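Local coordinates for sporozoite surface protein 2 (Plasmodium vivax, PDB 4HQN) that probably serves sporozoite gliding and host-cell invasion, using a metal-binding von Willebrand factor A domain and a thrombospondin type 1 repeat, at residues L24-G29 / N63-Y68; G29-P34 / I160-G165; G101-T106 / V136-Y141. The protein carries 4 engineered substitutions. One frame throughout, in Å; residues are numbered along the deposited sequence.

All three contacts lie at one end of the central sheet of the von Willebrand factor A domain and meet at a single manganese ion, to which each supplies one hydroxyl: S28, S30 and T103. Interaction 1 is the buried one, a parallel strand pairing with a backbone ladder and an aromatic ring packed beside it. Interactions 2 and 3 are only partly buried and join loops, so polar groups and waters do more of the work. G29 belongs to both interactions 1 and 2, and its N probably bonds to G101 O of interaction 3. One segment of interaction 2 leads into helix 33-49; both segments of interaction 3 lead into helices, 105-118 and 140-151.

Interaction 1: residues L24-G29 / N63-Y68; sequences LVDGSG and NLFGSY. Engineered in segment 63-68: S67 (natural residue Asn). With MN (manganese (II) ion), chain E.
V25 and F65 tie two parallel strands together. V25 N donates to N63 O at 2.8 Å in an almost straight bond, and V25 O receives F65 N at 2.9 Å. G27 N adds a third rung to F65 O at 2.7 Å. Packing is closest round F65. Its chi1 of 65° swings the ring over the adjacent strand, where D26 CA sits over one face, 3.7 Å from the ring centroid, in a CH-pi contact; L24 CB meets ring atom CE1 at 4.0 Å. On the other face of the sheet, L64 CD1 lies 3.7 Å from G27 CA, an approach suited to a glycine. Beyond the strands the contact slackens: S28 barely touches G66 and turns to the hydrated metal, its OG binding manganese at 2.2 Å. D26 OD1 takes both S28 N, making an Asx turn, and S28 OG (2.6 Å), thereby orienting the ligand, as in the DxSxS motif of metal-binding A domains. Helix 33-49 is the crossover between these strands; strand 126-133 flanks L24 and D26, strand 69-73 flanks N63 and L64, and helix 105-118 covers L24 and F65.

Interaction 2: residues G29-P34 / I160-G165; sequences GSIGYP and IGIGQG. With MN (manganese (II) ion), chain E.
Q164 reaches across to two successive carbonyls of the metal-binding loop. Its backbone N gives a sound bond to I31 O at 2.9 Å, while NE2 makes a longer one to S30 O at 3.3 Å. That second donor stands well above the carbonyl plane of S30, although the oxygen lies close to the plane of the Q164 amide. A chi1 of 50° folds CG back toward the loop, bringing it to 3.2 Å from I31 O, and the extended remainder of the chain then carries NE2 alongside G32 CA. A glutamine suits this place, being long enough to span the gap and ending in a donor. Beside these polar links is a small apolar contact, where I31 CD1 meets I162 CG1 obliquely at 4.2 Å and I31 CG2 rests against G163 CA.

In the next shell, water 4 accepts from G165 N at 2.6 Å and can donate to S30 O. Both G32 and G163 have positive phi, 99° and 103°, with backbone angles at which a CB would press on the preceding carbonyl oxygen; glycine suits both. G163 N also has a weak bond to N35 OD1. S30 belongs to the metal-ion-dependent adhesion site: its OG binds manganese at 2.1 Å and bonds to D134, while S30 N donates to water 2, itself a metal ligand. The bonds from Q164 probably help to position this loop.

G32 is the N-cap of helix 33-49, so the contact places the start of that helix beside the loop that follows strand 156-161. Farther along the helix, V40 touches both I31 and I162, and strand 126-133 meets I162 through M132.

Interaction 3: residues G101-T106 / V136-Y141; sequences GTTSMT and VPNSKY. Engineered in segment 101-106: S104 (natural residue Asn). With MN (manganese (II) ion), chain E.
N138 OD1 is gripped by two donors: T103 N at 2.8 Å, arriving from above the carbonyl plane of the amide, and water 6 at 3.0 Å. The return bond runs from N138 N to T103 O at 3.0 Å, so the two residues hold each other reciprocally. An asparagine suits the spot because one short side chain both accepts and donates. With CG beside its backbone N (chi1 -74°), the amide lies against the T103 backbone, and ND2 donates at 2.8 Å to water 5, which also bonds to T102 OG1.

This pairing probably steadies the threonine loop of the metal-ion-dependent adhesion site, found in A domains of integrins and their relatives. T103 OG1 binds manganese at 2.2 Å and hydrogen-bonds water 6; V136 O receives a bond of 2.6 Å from water 3, a ligand of the same ion, and so belongs to the second shell. The engineered S104, centre of an inverse gamma turn, sits at the N-cap position of helix 105-118 without a side-chain capping bond, its OG bonding instead to G66 O and S67 O.

Away from the metal the contact turns apolar. M105 CB lies 3.7 Å from P137 CB, and a bend at chi3 (-67°) brings the flexible methionine's CE back onto the same carbon of the rigid proline. F170 of helix 168-175 packs on both residues, and A143 of helix 140-151 touches M105.

Interaction 1: residues L24-G29 / N63-Y68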
loop_
_atom_site.group_PDB
_atom_site.type_symbol
_atom_site.label_atom_id
_atom_site.label_comp_id
_atom_site.label_asym_id
_atom_site.label_seq_id
_atom_site.Cartn_x
_atom_site.Cartn_y
_atom_site.Cartn_z
ATOM N N LEU A 24 3.831 0.731 -11.840
ATOM C CA LEU A 24 3.974 1.790 -12.847
ATOM C C LEU A 24 4.887 1.291 -13.947
ATOM O O LEU A 24 6.085 1.077 -13.735
ATOM C CB LEU A 24 4.552 3.074 -12.232
ATOM C CG LEU A 24 3.918 3.483 -10.908
ATOM C CD1 LEU A 24 4.521 4.800 -10.404
ATOM C CD2 LEU A 24 2.392 3.574 -11.014
ATOM N N VAL A 25 4.300 1.084 -15.119
ATOM C CA VAL A 25 5.001 0.459 -16.216
ATOM C C VAL A 25 5.319 1.470 -17.323
ATOM O O VAL A 25 4.417 2.108 -17.893
ATOM C CB VAL A 25 4.153 -0.687 -16.814
ATOM C CG1 VAL A 25 4.927 -1.394 -17.927
ATOM C CG2 VAL A 25 3.721 -1.647 -15.719
ATOM N N ASP A 26 6.605 1.605 -17.623
ATOM C CA ASP A 26 7.066 2.486 -18.702
ATOM C C ASP A 26 6.607 1.931 -20.055
ATOM O O ASP A 26 7.064 0.875 -20.466
ATOM C CB ASP A 26 8.600 2.549 -18.677
ATOM C CG ASP A 26 9.168 3.658 -19.559
ATOM O OD1 ASP A 26 8.550 3.995 -20.591
ATOM O OD2 ASP A 26 10.244 4.190 -19.199
ATOM N N GLY A 27 5.712 2.632 -20.743
ATOM C CA GLY A 27 5.287 2.204 -22.062
ATOM C C GLY A 27 5.762 3.103 -23.206
ATOM O O GLY A 27 5.141 3.145 -24.273
ATOM N N SER A 28 6.875 3.796 -22.993
ATOM C CA SER A 28 7.332 4.832 -23.926
ATOM C C SER A 28 8.189 4.280 -25.065
ATOM O O SER A 28 8.671 3.148 -25.001
ATOM C CB SER A 28 8.123 5.911 -23.174
ATOM O OG SER A 28 9.343 5.394 -22.683
ATOM N N GLY A 29 8.398 5.098 -26.094
ATOM C CA GLY A 29 9.113 4.664 -27.286
ATOM C C GLY A 29 10.540 4.230 -27.033
ATOM O O GLY A 29 11.091 3.447 -27.795
ATOM N N ASN A 63 -0.523 1.296 -13.732
ATOM C CA ASN A 63 -0.537 2.404 -14.656
ATOM C C ASN A 63 0.501 2.186 -15.735
ATOM O O ASN A 63 1.611 1.699 -15.466
ATOM C CB ASN A 63 -0.223 3.710 -13.920
ATOM C CG ASN A 63 -0.559 4.923 -14.742
ATOM O OD1 ASN A 63 0.170 5.276 -15.673
ATOM N ND2 ASN A 63 -1.682 5.565 -14.423
ATOM N N LEU A 64 0.141 2.561 -16.954
ATOM C CA LEU A 64 1.073 2.530 -18.073
ATOM C C LEU A 64 1.384 3.967 -18.471
ATOM O O LEU A 64 0.468 4.764 -18.736
ATOM C CB LEU A 64 0.438 1.795 -19.240
ATOM C CG LEU A 64 1.316 1.654 -20.488
ATOM C CD1 LEU A 64 2.429 0.650 -20.225
ATOM C CD2 LEU A 64 0.479 1.236 -21.680
ATOM N N PHE A 65 2.663 4.317 -18.485
ATOM C CA PHE A 65 3.021 5.695 -18.784
ATOM C C PHE A 65 3.905 5.836 -20.011
ATOM O O PHE A 65 4.931 5.162 -20.155
ATOM C CB PHE A 65 3.609 6.430 -17.569
ATOM C CG PHE A 65 4.923 5.881 -17.078
ATOM C CD1 PHE A 65 4.958 4.878 -16.120
ATOM C CD2 PHE A 65 6.119 6.388 -17.557
ATOM C CE1 PHE A 65 6.177 4.376 -15.647
ATOM C CE2 PHE A 65 7.346 5.905 -17.087
ATOM C CZ PHE A 65 7.369 4.890 -16.130
ATOM N N GLY A 66 3.453 6.708 -20.907
ATOM C CA GLY A 66 4.163 7.047 -22.122
ATOM C C GLY A 66 4.007 8.544 -22.285
ATOM O O GLY A 66 4.277 9.301 -21.354
ATOM N N SER A 67 3.574 8.990 -23.453
ATOM C CA SER A 67 3.297 10.411 -23.634
ATOM C C SER A 67 2.204 10.791 -22.648
ATOM O O SER A 67 2.198 11.883 -22.108
ATOM C CB SER A 67 2.822 10.695 -25.057
ATOM O OG SER A 67 3.829 10.394 -25.993
ATOM N N TYR A 68 1.259 9.881 -22.441
ATOM C CA TYR A 68 0.228 10.074 -21.434
ATOM C C TYR A 68 0.412 9.017 -20.366
ATOM O O TYR A 68 1.171 8.047 -20.547
ATOM C CB TYR A 68 -1.163 9.907 -22.044
ATOM C CG TYR A 68 -1.496 10.786 -23.231
ATOM C CD1 TYR A 68 -0.841 11.997 -23.451
ATOM C CD2 TYR A 68 -2.506 10.409 -24.130
ATOM C CE1 TYR A 68 -1.168 12.806 -24.551
ATOM C CE2 TYR A 68 -2.841 11.203 -25.225
ATOM C CZ TYR A 68 -2.169 12.395 -25.433
ATOM O OH TYR A 68 -2.513 13.170 -26.521
HETATM MN MN MN E . 11.188 6.621 -22.578
HETATM O O HOH W 1 11.759 5.678 -20.681
HETATM O O HOH W 2 10.686 7.349 -24.532
HETATM O O HOH W 3 12.816 8.037 -22.493
#

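Interaction 2: residues G29-P34 / I160-G165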
loop_
_atom_site.group_PDB
_atom_site.type_symbol
_atom_site.label_atom_id
_atom_site.label_comp_id
_atom_site.label_asym_id
_atom_site.label_seq_id
_atom_site.Cartn_x
_atom_site.Cartn_y
_atom_site.Cartn_z
ATOM N N GLY A 29 8.398 5.098 -26.094
ATOM C CA GLY A 29 9.113 4.664 -27.286
ATOM C C GLY A 29 10.540 4.230 -27.033
ATOM O O GLY A 29 11.091 3.447 -27.795
ATOM N N SER A 30 11.161 4.728 -25.967
ATOM C CA SER A 30 12.531 4.306 -25.664
ATOM C C SER A 30 12.640 2.813 -25.295
ATOM O O SER A 30 13.709 2.218 -25.424
ATOM C CB SER A 30 13.188 5.196 -24.576
ATOM O OG SER A 30 12.518 5.126 -23.337
ATOM N N ILE A 31 11.552 2.213 -24.826
ATOM C CA ILE A 31 11.623 0.818 -24.372
ATOM C C ILE A 31 12.081 -0.138 -25.492
ATOM O O ILE A 31 12.992 -0.948 -25.295
ATOM C CB ILE A 31 10.287 0.344 -23.765
ATOM C CG1 ILE A 31 9.950 1.162 -22.513
ATOM C CG2 ILE A 31 10.320 -1.164 -23.472
ATOM C CD1 ILE A 31 11.047 1.130 -21.416
ATOM N N GLY A 32 11.478 -0.010 -26.669
ATOM C CA GLY A 32 11.839 -0.829 -27.821
ATOM C C GLY A 32 10.864 -1.987 -27.989
ATOM O O GLY A 32 10.599 -2.721 -27.034
ATOM N N TYR A 33 10.308 -2.145 -29.190
ATOM C CA TYR A 33 9.319 -3.196 -29.428
ATOM C C TYR A 33 9.846 -4.611 -29.187
ATOM O O TYR A 33 9.180 -5.400 -28.528
ATOM C CB TYR A 33 8.692 -3.104 -30.828
ATOM C CG TYR A 33 7.527 -4.048 -30.983
ATOM C CD1 TYR A 33 6.313 -3.789 -30.358
ATOM C CD2 TYR A 33 7.647 -5.220 -31.733
ATOM C CE1 TYR A 33 5.237 -4.664 -30.486
ATOM C CE2 TYR A 33 6.572 -6.099 -31.876
ATOM C CZ TYR A 33 5.369 -5.810 -31.255
ATOM O OH TYR A 33 4.302 -6.674 -31.391
ATOM N N PRO A 34 11.027 -4.950 -29.734
ATOM C CA PRO A 34 11.485 -6.314 -29.464
ATOM C C PRO A 34 11.612 -6.580 -27.963
ATOM O O PRO A 34 11.208 -7.640 -27.492
ATOM C CB PRO A 34 12.854 -6.358 -30.140
ATOM C CG PRO A 34 12.723 -5.414 -31.282
ATOM C CD PRO A 34 11.892 -4.278 -30.722
ATOM N N ILE A 160 12.369 -1.767 -11.178
ATOM C CA ILE A 160 12.742 -2.875 -12.049
ATOM C C ILE A 160 13.133 -2.276 -13.399
ATOM O O ILE A 160 12.330 -1.597 -14.055
ATOM C CB ILE A 160 11.597 -3.888 -12.168
ATOM C CG1 ILE A 160 11.272 -4.444 -10.785
ATOM C CG2 ILE A 160 11.954 -5.023 -13.145
ATOM C CD1 ILE A 160 9.998 -5.206 -10.740
ATOM N N GLY A 161 14.393 -2.457 -13.770
ATOM C CA GLY A 161 14.869 -1.962 -15.048
ATOM C C GLY A 161 14.340 -2.821 -16.189
ATOM O O GLY A 161 14.426 -4.050 -16.148
ATOM N N ILE A 162 13.762 -2.167 -17.189
ATOM C CA ILE A 162 13.375 -2.818 -18.429
ATOM C C ILE A 162 13.836 -1.945 -19.591
ATOM O O ILE A 162 14.293 -0.829 -19.368
ATOM C CB ILE A 162 11.855 -2.982 -18.528
ATOM C CG1 ILE A 162 11.157 -1.641 -18.289
ATOM C CG2 ILE A 162 11.360 -3.997 -17.517
ATOM C CD1 ILE A 162 9.657 -1.680 -18.635
ATOM N N GLY A 163 13.721 -2.456 -20.822
ATOM C CA GLY A 163 14.000 -1.674 -22.013
ATOM C C GLY A 163 15.339 -1.978 -22.643
ATOM O O GLY A 163 16.219 -2.547 -22.007
ATOM N N GLN A 164 15.491 -1.595 -23.905
ATOM C CA GLN A 164 16.714 -1.877 -24.650
ATOM C C GLN A 164 17.913 -1.074 -24.158
ATOM O O GLN A 164 19.060 -1.503 -24.319
ATOM C CB GLN A 164 16.488 -1.617 -26.141
ATOM C CG GLN A 164 15.856 -0.265 -26.425
ATOM C CD GLN A 164 15.677 0.003 -27.913
ATOM O OE1 GLN A 164 16.148 -0.762 -28.755
ATOM N NE2 GLN A 164 14.986 1.095 -28.240
ATOM N N GLY A 165 17.655 0.090 -23.565
ATOM C CA GLY A 165 18.730 0.984 -23.153
ATOM C C GLY A 165 18.545 1.553 -21.762
ATOM O O GLY A 165 18.064 2.673 -21.585
HETATM MN MN MN E . 11.188 6.621 -22.578
HETATM O O HOH W 4 15.389 1.268 -23.064
HETATM O O HOH W 2 10.686 7.349 -24.532
HETATM O O HOH W 1 11.759 5.678 -20.681
HETATM O O HOH W 3 12.816 8.037 -22.493
#

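Interaction 3: residues G101-T106 / V136-Y141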
loop_
_atom_site.group_PDB
_atom_site.type_symbol
_atom_site.label_atom_id
_atom_site.label_comp_id
_atom_site.label_asym_id
_atom_site.label_seq_id
_atom_site.Cartn_x
_atom_site.Cartn_y
_atom_site.Cartn_z
ATOM N N GLY A 101 6.277 7.195 -27.924
ATOM C CA GLY A 101 6.113 8.490 -27.294
ATOM C C GLY A 101 7.099 8.796 -26.181
ATOM O O GLY A 101 8.129 8.132 -26.016
ATOM N N THR A 102 6.770 9.826 -25.415
ATOM C CA THR A 102 7.656 10.308 -24.371
ATOM C C THR A 102 7.356 9.539 -23.082
ATOM O O THR A 102 6.689 8.502 -23.121
ATOM C CB THR A 102 7.569 11.858 -24.223
ATOM O OG1 THR A 102 6.201 12.269 -24.121
ATOM C CG2 THR A 102 8.188 12.554 -25.448
ATOM N N THR A 103 7.844 10.026 -21.947
ATOM C CA THR A 103 7.940 9.193 -20.764
ATOM C C THR A 103 7.456 9.933 -19.516
ATOM O O THR A 103 8.266 10.511 -18.775
ATOM C CB THR A 103 9.402 8.730 -20.575
ATOM O OG1 THR A 103 9.932 8.280 -21.834
ATOM C CG2 THR A 103 9.504 7.596 -19.529
ATOM N N SER A 104 6.136 9.918 -19.298
ATOM C CA SER A 104 5.496 10.658 -18.194
ATOM C C SER A 104 5.699 10.020 -16.832
ATOM O O SER A 104 4.720 9.711 -16.139
ATOM C CB SER A 104 3.991 10.747 -18.416
ATOM O OG SER A 104 3.670 11.690 -19.405
ATOM N N MET A 105 6.953 9.834 -16.439
ATOM C CA MET A 105 7.259 9.149 -15.191
ATOM C C MET A 105 6.785 9.941 -13.968
ATOM O O MET A 105 6.221 9.367 -13.041
ATOM C CB MET A 105 8.749 8.850 -15.090
ATOM C CG MET A 105 9.113 8.013 -13.882
ATOM S SD MET A 105 10.899 7.821 -13.674
ATOM C CE MET A 105 11.242 6.842 -15.131
ATOM N N THR A 106 6.999 11.255 -13.980
ATOM C CA THR A 106 6.568 12.116 -12.884
ATOM C C THR A 106 5.053 12.069 -12.736
ATOM O O THR A 106 4.528 12.013 -11.632
ATOM C CB THR A 106 7.013 13.588 -13.094
ATOM O OG1 THR A 106 8.438 13.656 -13.108
ATOM C CG2 THR A 106 6.487 14.484 -11.979
ATOM N N VAL A 136 14.769 6.783 -18.066
ATOM C CA VAL A 136 15.006 7.955 -18.893
ATOM C C VAL A 136 13.698 8.707 -18.992
ATOM O O VAL A 136 12.988 8.610 -19.975
ATOM C CB VAL A 136 15.492 7.575 -20.299
ATOM C CG1 VAL A 136 15.731 8.836 -21.159
ATOM C CG2 VAL A 136 16.785 6.788 -20.189
ATOM N N PRO A 137 13.367 9.457 -17.943
ATOM C CA PRO A 137 12.059 10.098 -17.873
ATOM C C PRO A 137 12.066 11.411 -18.632
ATOM O O PRO A 137 13.130 11.860 -19.049
ATOM C CB PRO A 137 11.904 10.348 -16.377
ATOM C CG PRO A 137 13.313 10.611 -15.918
ATOM C CD PRO A 137 14.168 9.679 -16.727
ATOM N N ASN A 138 10.894 12.012 -18.817
ATOM C CA ASN A 138 10.813 13.332 -19.412
ATOM C C ASN A 138 11.707 14.355 -18.699
ATOM O O ASN A 138 12.328 15.183 -19.359
ATOM C CB ASN A 138 9.368 13.819 -19.437
ATOM C CG ASN A 138 8.534 13.126 -20.504
ATOM O OD1 ASN A 138 9.059 12.438 -21.390
ATOM N ND2 ASN A 138 7.225 13.339 -20.445
ATOM N N SER A 139 11.760 14.306 -17.361
ATOM C CA SER A 139 12.624 15.208 -16.581
ATOM C C SER A 139 13.156 14.486 -15.347
ATOM O O SER A 139 12.382 13.986 -14.524
ATOM C CB SER A 139 11.862 16.459 -16.164
ATOM O OG SER A 139 12.641 17.255 -15.311
ATOM N N LYS A 140 14.474 14.379 -15.253
ATOM C CA LYS A 140 15.085 13.605 -14.181
ATOM C C LYS A 140 14.818 14.213 -12.809
ATOM O O LYS A 140 14.473 13.503 -11.864
ATOM C CB LYS A 140 16.584 13.401 -14.417
ATOM C CG LYS A 140 16.858 12.231 -15.360
ATOM C CD LYS A 140 18.346 11.950 -15.547
ATOM C CE LYS A 140 18.575 10.852 -16.585
ATOM N NZ LYS A 140 18.221 11.293 -17.977
ATOM N N TYR A 141 14.965 15.524 -12.706
ATOM C CA TYR A 141 14.764 16.183 -11.430
ATOM C C TYR A 141 13.309 16.040 -11.019
ATOM O O TYR A 141 13.020 15.737 -9.866
ATOM C CB TYR A 141 15.152 17.664 -11.489
ATOM C CG TYR A 141 14.974 18.382 -10.161
ATOM C CD1 TYR A 141 13.718 18.840 -9.756
ATOM C CD2 TYR A 141 16.052 18.583 -9.305
ATOM C CE1 TYR A 141 13.540 19.472 -8.546
ATOM C CE2 TYR A 141 15.883 19.218 -8.086
ATOM C CZ TYR A 141 14.624 19.661 -7.715
ATOM O OH TYR A 141 14.440 20.297 -6.509
HETATM MN MN MN E . 11.188 6.621 -22.578
HETATM O O HOH W 2 10.686 7.349 -24.532
HETATM O O HOH W 5 4.971 13.195 -22.082
HETATM O O HOH W 6 10.710 10.650 -23.087
HETATM O O HOH W 3 12.816 8.037 -22.493
HETATM O O HOH W 1 11.759 5.678 -20.681
#